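Local coordinates for putative peptide ABC-transport system periplasmic peptide-binding protein (Campylobacter jejuni, PDB 4OEV), which binds nickel(II) outside the cytoplasm, here together with oxalate, and probably delivers it to an ABC-type importer, at residues Asp27-Leu32 with Val174-Asn179; Asn154-Gly159 with Tyr163-Trp168; Ser346-Leu351 with Ser362-Lys367. All blocks are in the same frame, centred on the assembly; numbering follows the deposited sequence.

Contact 1: residues Asp27-Leu32 with Val174-Asn179; sequences DAVINL and VEFKAN
Phe176 reaches from strand 173-178 to Val29, just before the short helix 30-33, and to Leu32 within it. Its CB points toward that segment, and with CG anti to the carbonyl carbon (chi1 -53°) its side chain crosses both partners at about a right angle. Going outward along the ring, Phe176 CD1 lies 4.0 Å from Leu32 CD1. Phe176 CE1 is closer to Leu32 CD1, at 3.7 Å, and also borders Val29 CG1. Phe176 CZ, at the tip, meets Val29 CG1 at 3.6 Å. The two aliphatic partners use different parts of the ring: Leu32 CD1 sits over one face, 4.1 Å from the Phe176 centroid and 26° off the normal, which is a CH-pi contact, whereas Val29 CG1 lies at the edge near the ring plane. Val174 CG2 adds a looser apolar contact with Val29 CG1.

The turn carrying Val29 is held by Asp27 OD1, which accepts from Val29 N in an Asx turn and from Ile30 N at 2.9 Å (N-H...O angle 176°). Leu32 also packs on Leu192 and Ile194 and Phe176 on Ile194, so helix 30-33 lies against neighbouring strands 173-178 and 191-196 of one mixed sheet.

Contact 2: residues Asn154-Gly159 with Tyr163-Trp168; sequences NQNPIG and YKFVKW
Phe165 and Trp168 of strand 163-169 reach back to the loop that precedes the strand, with closest CA pairs Pro157-Phe165 (6.5 Å) and Gln155-Trp168 (7.9 Å). The first of these aromatic residues, Phe165, has CG anti to the backbone N (chi1 173°), which carries its ring out to Pro157. Pro157 CD lies over one ring face, 3.9 Å from the centroid and 23° off the normal, a CH-pi contact whose shortest approach is 3.6 Å to Phe165 CG. Farther along the ring, Phe165 CZ comes within 3.2 Å of Gln155 O, which approaches obliquely.

Next come Val166 and Lys167, which both face Glu175 on strand 173-178 and form a classic beta bulge; Lys167 N lies above the Phe165 face opposite Pro157. Trp168, like Phe165, extends toward the loop, and its CZ3 meets Gln155 CG at 3.7 Å. Asn154 O stands at the indole edge, near its plane, 4.0 Å from Trp168 CZ3.

Asn154 OD1 bonds to Asn19 and ND2 to Leu148 O, Gln155 NE2 to Ala16 O, and Asn156 ND2 to Ser152 O. With no hydrogen bonds between the segments, Pro157-Phe165 and Gln155-Trp168 make this apolar and CH-pi packing, two backbone carbonyl oxygens lying against the aromatic rings.

Contact 3: residues Ser346-Leu351 with Ser362-Lys367; sequences SLAGIL and SKVVAK
The backbones of helix 342-357 and strand 361-367 come closest at Ala348 and Val364, whose CA atoms are 6.4 Å apart, and the helical turn facing the strand is regular, with Ile350 N bonded to Ser346 O at 3.0 Å and Leu351 N to Leu347 O at 2.9 Å.

Val364 makes nearly all of the contact from the strand, and its two methyls meet different kinds of surface. With CG1 anti to the backbone N (chi1 176°), Val364 CG1 stands 3.7 Å from Ala348 CB, a purely apolar meeting of two side chains that both point toward the opposite segment. The second methyl, Val364 CG2, lies beside the helix backbone, 3.4 Å from Ala348 O, and it also borders Gly349 N at 4.2 Å. One branched residue thus spans a methyl and the adjoining peptide group, and the short side chain of Ala348, pointing at the strand, is consistent with so close an approach.

Neighbouring residues complete the packing: Ala348 also rests on Ile335 of strand 329-338, while Val364 touches Gln352 one turn farther along the helix. Gln352 NE2 donates to Ser362 O, a polar tie between the same helix and strand. Strand 361-367 runs parallel to strand 329-338, and helix 342-357 connects them in a beta-alpha-beta unit.

Between the two segments, 113 Å² is buried, both sides summed, with no salt bridge or hydrogen bond. Helix and strand therefore meet here mainly by van der Waals packing of Val364 against Ala348, Gly349 adding little, with the Gln352 bond as the polar tie beside it.

Contacts 1 and 2 form one neighbourhood, their centres 7 Å apart, because strands 163-169 and 173-178 are adjacent in the same mixed sheet. Probable hydrogen bonds tie them directly: Lys164 N lies 2.7 Å from Lys177 O, and Glu175 N lies 2.8 Å from Lys167 O. Helix 30-33 bridges both, since Leu32 also touches Tyr163 and Val33 touches Pro157. Contact 3 belongs to another sheet, its centre 35 Å from that of contact 1 and 39 Å from that of contact 2. Ala348's side chain is about 12 Å from the bound oxalate, whereas His26, a nickel ligand, immediately precedes the 27-32 segment of contact 1.

Contact 1: residues Asp27-Leu32 with Val174-Asn179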
loop_
_atom_site.group_PDB
_atom_site.type_symbol
_atom_site.label_atom_id
_atom_site.label_comp_id
_atom_site.label_asym_id
_atom_site.label_seq_id
_atom_site.Cartn_x
_atom_site.Cartn_y
_atom_site.Cartn_z
ATOM N N ASP A 27 1.399 3.715 6.809
ATOM C CA ASP A 27 1.067 4.380 8.071
ATOM C C ASP A 27 -0.099 5.360 7.961
ATOM O O ASP A 27 -0.578 5.668 6.862
ATOM C CB ASP A 27 2.283 5.112 8.602
ATOM C CG ASP A 27 2.606 6.330 7.778
ATOM O OD1 ASP A 27 2.016 7.378 8.080
ATOM O OD2 ASP A 27 3.416 6.232 6.828
ATOM N N ALA A 28 -0.578 5.818 9.116
ATOM C CA ALA A 28 -1.650 6.813 9.146
ATOM C C ALA A 28 -1.178 8.138 9.750
ATOM O O ALA A 28 -2.016 9.026 9.990
ATOM C CB ALA A 28 -2.886 6.286 9.921
ATOM N N VAL A 29 0.134 8.284 10.008
ATOM C CA VAL A 29 0.597 9.441 10.764
ATOM C C VAL A 29 1.269 10.544 9.917
ATOM O O VAL A 29 1.148 11.728 10.259
ATOM C CB VAL A 29 1.572 9.030 11.922
ATOM C CG1 VAL A 29 0.811 8.303 13.000
ATOM C CG2 VAL A 29 2.717 8.149 11.414
ATOM N N ILE A 30 1.938 10.179 8.817
ATOM C CA ILE A 30 2.559 11.188 7.966
ATOM C C ILE A 30 1.449 12.091 7.411
ATOM O O ILE A 30 1.620 13.311 7.350
ATOM C CB ILE A 30 3.416 10.581 6.808
ATOM C CG1 ILE A 30 4.588 9.815 7.424
ATOM C CG2 ILE A 30 3.911 11.736 5.838
ATOM C CD1 ILE A 30 5.553 9.108 6.436
ATOM N N ASN A 31 0.305 11.520 7.037
ATOM C CA ASN A 31 -0.793 12.361 6.520
ATOM C C ASN A 31 -1.532 13.191 7.585
ATOM O O ASN A 31 -2.407 13.989 7.246
ATOM C CB ASN A 31 -1.803 11.484 5.770
ATOM C CG ASN A 31 -1.332 11.121 4.371
ATOM O OD1 ASN A 31 -0.742 10.053 4.160
ATOM N ND2 ASN A 31 -1.603 11.997 3.404
ATOM N N LEU A 32 -1.194 13.016 8.865
ATOM C CA LEU A 32 -1.742 13.887 9.930
ATOM C C LEU A 32 -0.872 15.143 10.075
ATOM O O LEU A 32 -1.368 16.278 10.164
ATOM C CB LEU A 32 -1.786 13.147 11.255
ATOM C CG LEU A 32 -2.594 11.847 11.224
ATOM C CD1 LEU A 32 -2.485 11.120 12.541
ATOM C CD2 LEU A 32 -4.055 12.179 10.922
ATOM N N VAL A 174 1.417 7.205 18.963
ATOM C CA VAL A 174 1.895 8.566 18.713
ATOM C C VAL A 174 0.725 9.456 19.077
ATOM O O VAL A 174 -0.413 9.100 18.767
ATOM C CB VAL A 174 2.332 8.797 17.236
ATOM C CG1 VAL A 174 3.097 10.098 17.089
ATOM C CG2 VAL A 174 3.187 7.614 16.700
ATOM N N GLU A 175 0.984 10.560 19.783
ATOM C CA GLU A 175 -0.066 11.493 20.197
ATOM C C GLU A 175 0.062 12.853 19.486
ATOM O O GLU A 175 1.161 13.398 19.358
ATOM C CB GLU A 175 -0.047 11.695 21.713
ATOM C CG GLU A 175 -1.016 12.810 22.191
ATOM C CD GLU A 175 -0.892 13.097 23.675
ATOM O OE1 GLU A 175 -0.263 12.250 24.352
ATOM O OE2 GLU A 175 -1.418 14.155 24.158
ATOM N N PHE A 176 -1.071 13.381 19.022
ATOM C CA PHE A 176 -1.127 14.640 18.294
ATOM C C PHE A 176 -2.100 15.607 18.937
ATOM O O PHE A 176 -2.964 15.197 19.711
ATOM C CB PHE A 176 -1.568 14.420 16.856
ATOM C CG PHE A 176 -0.752 13.392 16.132
ATOM C CD1 PHE A 176 -1.096 12.045 16.182
ATOM C CD2 PHE A 176 0.380 13.769 15.421
ATOM C CE1 PHE A 176 -0.330 11.083 15.508
ATOM C CE2 PHE A 176 1.155 12.788 14.739
ATOM C CZ PHE A 176 0.795 11.457 14.799
ATOM N N LYS A 177 -1.964 16.882 18.586
ATOM C CA LYS A 177 -2.986 17.872 18.922
ATOM C C LYS A 177 -3.351 18.657 17.669
ATOM O O LYS A 177 -2.551 18.746 16.718
ATOM C CB LYS A 177 -2.532 18.764 20.082
ATOM C CG LYS A 177 -1.295 19.643 19.839
ATOM C CD LYS A 177 -1.054 20.578 21.065
ATOM C CE LYS A 177 0.208 21.448 20.904
ATOM N NZ LYS A 177 0.358 22.490 22.003
ATOM N N ALA A 178 -4.570 19.187 17.644
ATOM C CA ALA A 178 -5.078 19.883 16.467
ATOM C C ALA A 178 -4.182 21.073 16.076
ATOM O O ALA A 178 -3.602 21.722 16.944
ATOM C CB ALA A 178 -6.493 20.364 16.704
ATOM N N ASN A 179 -4.056 21.296 14.764
ATOM C CA ASN A 179 -3.368 22.455 14.215
ATOM C C ASN A 179 -4.355 23.613 14.153
ATOM O O ASN A 179 -5.199 23.660 13.256
ATOM C CB ASN A 179 -2.794 22.138 12.825
ATOM C CG ASN A 179 -2.159 23.368 12.143
ATOM O OD1 ASN A 179 -2.086 24.453 12.728
ATOM N ND2 ASN A 179 -1.687 23.188 10.905
#

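Contact 2: residues Asn154-Gly159 with Tyr163-Trp168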
loop_
_atom_site.group_PDB
_atom_site.type_symbol
_atom_site.label_atom_id
_atom_site.label_comp_id
_atom_site.label_asym_id
_atom_site.label_seq_id
_atom_site.Cartn_x
_atom_site.Cartn_y
_atom_site.Cartn_z
ATOM N N ASN A 154 12.808 13.312 12.271
ATOM C CA ASN A 154 11.968 12.191 11.922
ATOM C C ASN A 154 11.173 11.670 13.104
ATOM O O ASN A 154 10.200 10.953 12.918
ATOM C CB ASN A 154 12.805 11.054 11.300
ATOM C CG ASN A 154 13.472 11.472 10.016
ATOM O OD1 ASN A 154 12.997 12.376 9.341
ATOM N ND2 ASN A 154 14.579 10.814 9.664
ATOM N N GLN A 155 11.595 11.999 14.321
ATOM C CA GLN A 155 10.807 11.617 15.495
ATOM C C GLN A 155 10.196 12.847 16.181
ATOM O O GLN A 155 9.581 12.718 17.224
ATOM C CB GLN A 155 11.664 10.831 16.491
ATOM C CG GLN A 155 12.150 9.453 15.993
ATOM C CD GLN A 155 13.305 9.564 15.001
ATOM O OE1 GLN A 155 14.183 10.412 15.148
ATOM N NE2 GLN A 155 13.304 8.710 13.992
ATOM N N ASN A 156 10.387 14.029 15.588
ATOM C CA ASN A 156 9.804 15.304 16.068
ATOM C C ASN A 156 9.335 16.128 14.874
ATOM O O ASN A 156 9.753 17.275 14.719
ATOM C CB ASN A 156 10.834 16.120 16.853
ATOM C CG ASN A 156 11.296 15.432 18.117
ATOM O OD1 ASN A 156 10.796 15.718 19.210
ATOM N ND2 ASN A 156 12.252 14.509 17.979
ATOM N N PRO A 157 8.465 15.552 14.019
ATOM C CA PRO A 157 8.182 16.148 12.708
ATOM C C PRO A 157 7.443 17.479 12.818
ATOM O O PRO A 157 6.561 17.619 13.670
ATOM C CB PRO A 157 7.310 15.086 12.029
ATOM C CG PRO A 157 6.585 14.448 13.161
ATOM C CD PRO A 157 7.585 14.403 14.298
ATOM N N ILE A 158 7.826 18.445 11.980
ATOM C CA ILE A 158 7.090 19.687 11.835
ATOM C C ILE A 158 6.486 19.688 10.421
ATOM O O ILE A 158 7.215 19.481 9.443
ATOM C CB ILE A 158 8.007 20.922 12.041
ATOM C CG1 ILE A 158 8.424 21.074 13.508
ATOM C CG2 ILE A 158 7.324 22.168 11.542
ATOM C CD1 ILE A 158 7.262 21.429 14.461
ATOM N N GLY A 159 5.172 19.898 10.299
ATOM C CA GLY A 159 4.524 19.852 8.991
ATOM C C GLY A 159 3.502 20.958 8.733
ATOM O O GLY A 159 3.383 21.921 9.520
ATOM N N TYR A 163 -2.670 18.122 12.050
ATOM C CA TYR A 163 -2.316 17.716 13.394
ATOM C C TYR A 163 -0.846 17.946 13.725
ATOM O O TYR A 163 0.053 17.561 12.960
ATOM C CB TYR A 163 -2.679 16.237 13.592
ATOM C CG TYR A 163 -4.133 16.064 13.956
ATOM C CD1 TYR A 163 -4.557 16.336 15.251
ATOM C CD2 TYR A 163 -5.085 15.648 13.024
ATOM C CE1 TYR A 163 -5.879 16.211 15.618
ATOM C CE2 TYR A 163 -6.444 15.525 13.397
ATOM C CZ TYR A 163 -6.816 15.809 14.702
ATOM O OH TYR A 163 -8.132 15.728 15.158
ATOM N N LYS A 164 -0.606 18.507 14.903
ATOM C CA LYS A 164 0.743 18.809 15.365
ATOM C C LYS A 164 1.213 17.635 16.196
ATOM O O LYS A 164 0.415 17.062 16.955
ATOM C CB LYS A 164 0.783 20.128 16.190
ATOM C CG LYS A 164 0.496 21.402 15.417
ATOM C CD LYS A 164 0.581 22.661 16.341
ATOM C CE LYS A 164 0.597 23.968 15.539
ATOM N NZ LYS A 164 0.808 25.208 16.375
ATOM N N PHE A 165 2.481 17.246 16.017
ATOM C CA PHE A 165 3.086 16.144 16.783
ATOM C C PHE A 165 3.258 16.545 18.252
ATOM O O PHE A 165 3.783 17.624 18.542
ATOM C CB PHE A 165 4.448 15.736 16.174
ATOM C CG PHE A 165 5.212 14.735 17.002
ATOM C CD1 PHE A 165 4.980 13.373 16.863
ATOM C CD2 PHE A 165 6.169 15.154 17.918
ATOM C CE1 PHE A 165 5.686 12.455 17.629
ATOM C CE2 PHE A 165 6.874 14.239 18.688
ATOM C CZ PHE A 165 6.626 12.899 18.549
ATOM N N VAL A 166 2.817 15.690 19.174
ATOM C CA VAL A 166 2.998 15.921 20.615
ATOM C C VAL A 166 4.036 15.004 21.272
ATOM O O VAL A 166 5.005 15.471 21.852
ATOM C CB VAL A 166 1.688 15.758 21.396
ATOM C CG1 VAL A 166 1.963 15.978 22.856
ATOM C CG2 VAL A 166 0.647 16.735 20.900
ATOM N N LYS A 167 3.798 13.699 21.259
ATOM C CA LYS A 167 4.793 12.784 21.792
ATOM C C LYS A 167 4.602 11.392 21.233
ATOM O O LYS A 167 3.603 11.096 20.574
ATOM C CB LYS A 167 4.748 12.744 23.313
ATOM C CG LYS A 167 3.537 12.062 23.915
ATOM C CD LYS A 167 3.800 11.851 25.404
ATOM C CE LYS A 167 2.588 11.268 26.115
ATOM N NZ LYS A 167 2.827 10.982 27.565
ATOM N N TRP A 168 5.560 10.530 21.526
ATOM C CA TRP A 168 5.579 9.221 20.901
ATOM C C TRP A 168 6.121 8.208 21.881
ATOM O O TRP A 168 7.259 8.305 22.313
ATOM C CB TRP A 168 6.428 9.295 19.634
ATOM C CG TRP A 168 6.550 8.070 18.794
ATOM C CD1 TRP A 168 6.020 6.825 19.025
ATOM C CD2 TRP A 168 7.273 7.981 17.566
ATOM N NE1 TRP A 168 6.379 5.965 18.003
ATOM C CE2 TRP A 168 7.143 6.649 17.095
ATOM C CE3 TRP A 168 8.016 8.904 16.811
ATOM C CZ2 TRP A 168 7.730 6.212 15.905
ATOM C CZ3 TRP A 168 8.595 8.481 15.630
ATOM C CH2 TRP A 168 8.454 7.125 15.184
#

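Contact 3: residues Ser346-Leu351 with Ser362-Lys367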
loop_
_atom_site.group_PDB
_atom_site.type_symbol
_atom_site.label_atom_id
_atom_site.label_comp_id
_atom_site.label_asym_id
_atom_site.label_seq_id
_atom_site.Cartn_x
_atom_site.Cartn_y
_atom_site.Cartn_z
ATOM N N SER A 346 -5.274 -18.014 7.757
ATOM C CA SER A 346 -6.306 -18.880 7.179
ATOM C C SER A 346 -5.988 -19.193 5.731
ATOM O O SER A 346 -6.095 -20.323 5.286
ATOM C CB SER A 346 -7.688 -18.240 7.278
ATOM O OG SER A 346 -8.160 -18.305 8.619
ATOM N N LEU A 347 -5.605 -18.166 4.982
ATOM C CA LEU A 347 -5.223 -18.375 3.599
ATOM C C LEU A 347 -4.025 -19.305 3.390
ATOM O O LEU A 347 -4.051 -20.105 2.454
ATOM C CB LEU A 347 -4.925 -17.008 2.942
ATOM C CG LEU A 347 -6.177 -16.184 2.648
ATOM C CD1 LEU A 347 -5.704 -14.770 2.192
ATOM C CD2 LEU A 347 -7.096 -16.853 1.631
ATOM N N ALA A 348 -2.984 -19.201 4.230
ATOM C CA ALA A 348 -1.819 -20.070 4.138
ATOM C C ALA A 348 -2.239 -21.530 4.401
ATOM O O ALA A 348 -1.714 -22.469 3.772
ATOM C CB ALA A 348 -0.752 -19.658 5.117
ATOM N N GLY A 349 -3.151 -21.705 5.343
ATOM C CA GLY A 349 -3.740 -23.016 5.629
ATOM C C GLY A 349 -4.525 -23.602 4.463
ATOM O O GLY A 349 -4.419 -24.804 4.178
ATOM N N ILE A 350 -5.303 -22.779 3.779
ATOM C CA ILE A 350 -6.111 -23.222 2.660
ATOM C C ILE A 350 -5.208 -23.595 1.472
ATOM O O ILE A 350 -5.370 -24.685 0.874
ATOM C CB ILE A 350 -7.137 -22.149 2.269
ATOM C CG1 ILE A 350 -8.176 -22.022 3.385
ATOM C CG2 ILE A 350 -7.870 -22.545 0.994
ATOM C CD1 ILE A 350 -9.129 -20.855 3.197
ATOM N N LEU A 351 -4.206 -22.758 1.189
ATOM C CA LEU A 351 -3.253 -23.072 0.113
ATOM C C LEU A 351 -2.574 -24.440 0.350
ATOM O O LEU A 351 -2.507 -25.270 -0.556
ATOM C CB LEU A 351 -2.190 -21.974 -0.007
ATOM C CG LEU A 351 -2.712 -20.617 -0.431
ATOM C CD1 LEU A 351 -1.539 -19.614 -0.463
ATOM C CD2 LEU A 351 -3.406 -20.649 -1.791
ATOM N N SER A 362 3.709 -28.911 1.442
ATOM C CA SER A 362 4.110 -27.574 1.919
ATOM C C SER A 362 3.949 -27.453 3.436
ATOM O O SER A 362 3.236 -28.252 4.088
ATOM C CB SER A 362 3.325 -26.478 1.214
ATOM O OG SER A 362 1.948 -26.607 1.495
ATOM N N LYS A 363 4.677 -26.501 4.005
ATOM C CA LYS A 363 4.696 -26.302 5.445
ATOM C C LYS A 363 4.270 -24.900 5.770
ATOM O O LYS A 363 4.890 -23.957 5.249
ATOM C CB LYS A 363 6.111 -26.548 5.978
ATOM C CG LYS A 363 6.258 -26.316 7.478
ATOM C CD LYS A 363 7.715 -26.420 7.904
ATOM C CE LYS A 363 7.869 -26.088 9.381
ATOM N NZ LYS A 363 9.271 -26.315 9.876
ATOM N N VAL A 364 3.270 -24.721 6.628
ATOM C CA VAL A 364 2.858 -23.338 6.939
ATOM C C VAL A 364 3.689 -22.797 8.100
ATOM O O VAL A 364 3.855 -23.445 9.125
ATOM C CB VAL A 364 1.349 -23.238 7.236
ATOM C CG1 VAL A 364 0.969 -21.799 7.658
ATOM C CG2 VAL A 364 0.548 -23.615 5.979
ATOM N N VAL A 365 4.282 -21.620 7.907
ATOM C CA VAL A 365 5.080 -21.025 8.962
ATOM C C VAL A 365 4.484 -19.650 9.304
ATOM O O VAL A 365 4.561 -18.735 8.517
ATOM C CB VAL A 365 6.565 -20.894 8.533
ATOM C CG1 VAL A 365 7.405 -20.328 9.687
ATOM C CG2 VAL A 365 7.106 -22.276 7.997
ATOM N N ALA A 366 3.906 -19.519 10.489
ATOM C CA ALA A 366 3.222 -18.262 10.857
ATOM C C ALA A 366 4.050 -17.577 11.934
ATOM O O ALA A 366 4.283 -18.174 12.979
ATOM C CB ALA A 366 1.773 -18.565 11.345
ATOM N N LYS A 367 4.548 -16.370 11.649
ATOM C CA LYS A 367 5.359 -15.590 12.602
ATOM C C LYS A 367 4.866 -14.124 12.567
ATOM O O LYS A 367 4.258 -13.709 11.584
ATOM C CB LYS A 367 6.850 -15.660 12.235
ATOM C CG LYS A 367 7.468 -17.077 12.250
ATOM C CD LYS A 367 7.639 -17.637 13.646
ATOM C CE LYS A 367 8.186 -19.058 13.618
ATOM N NZ LYS A 367 8.128 -19.717 14.966
#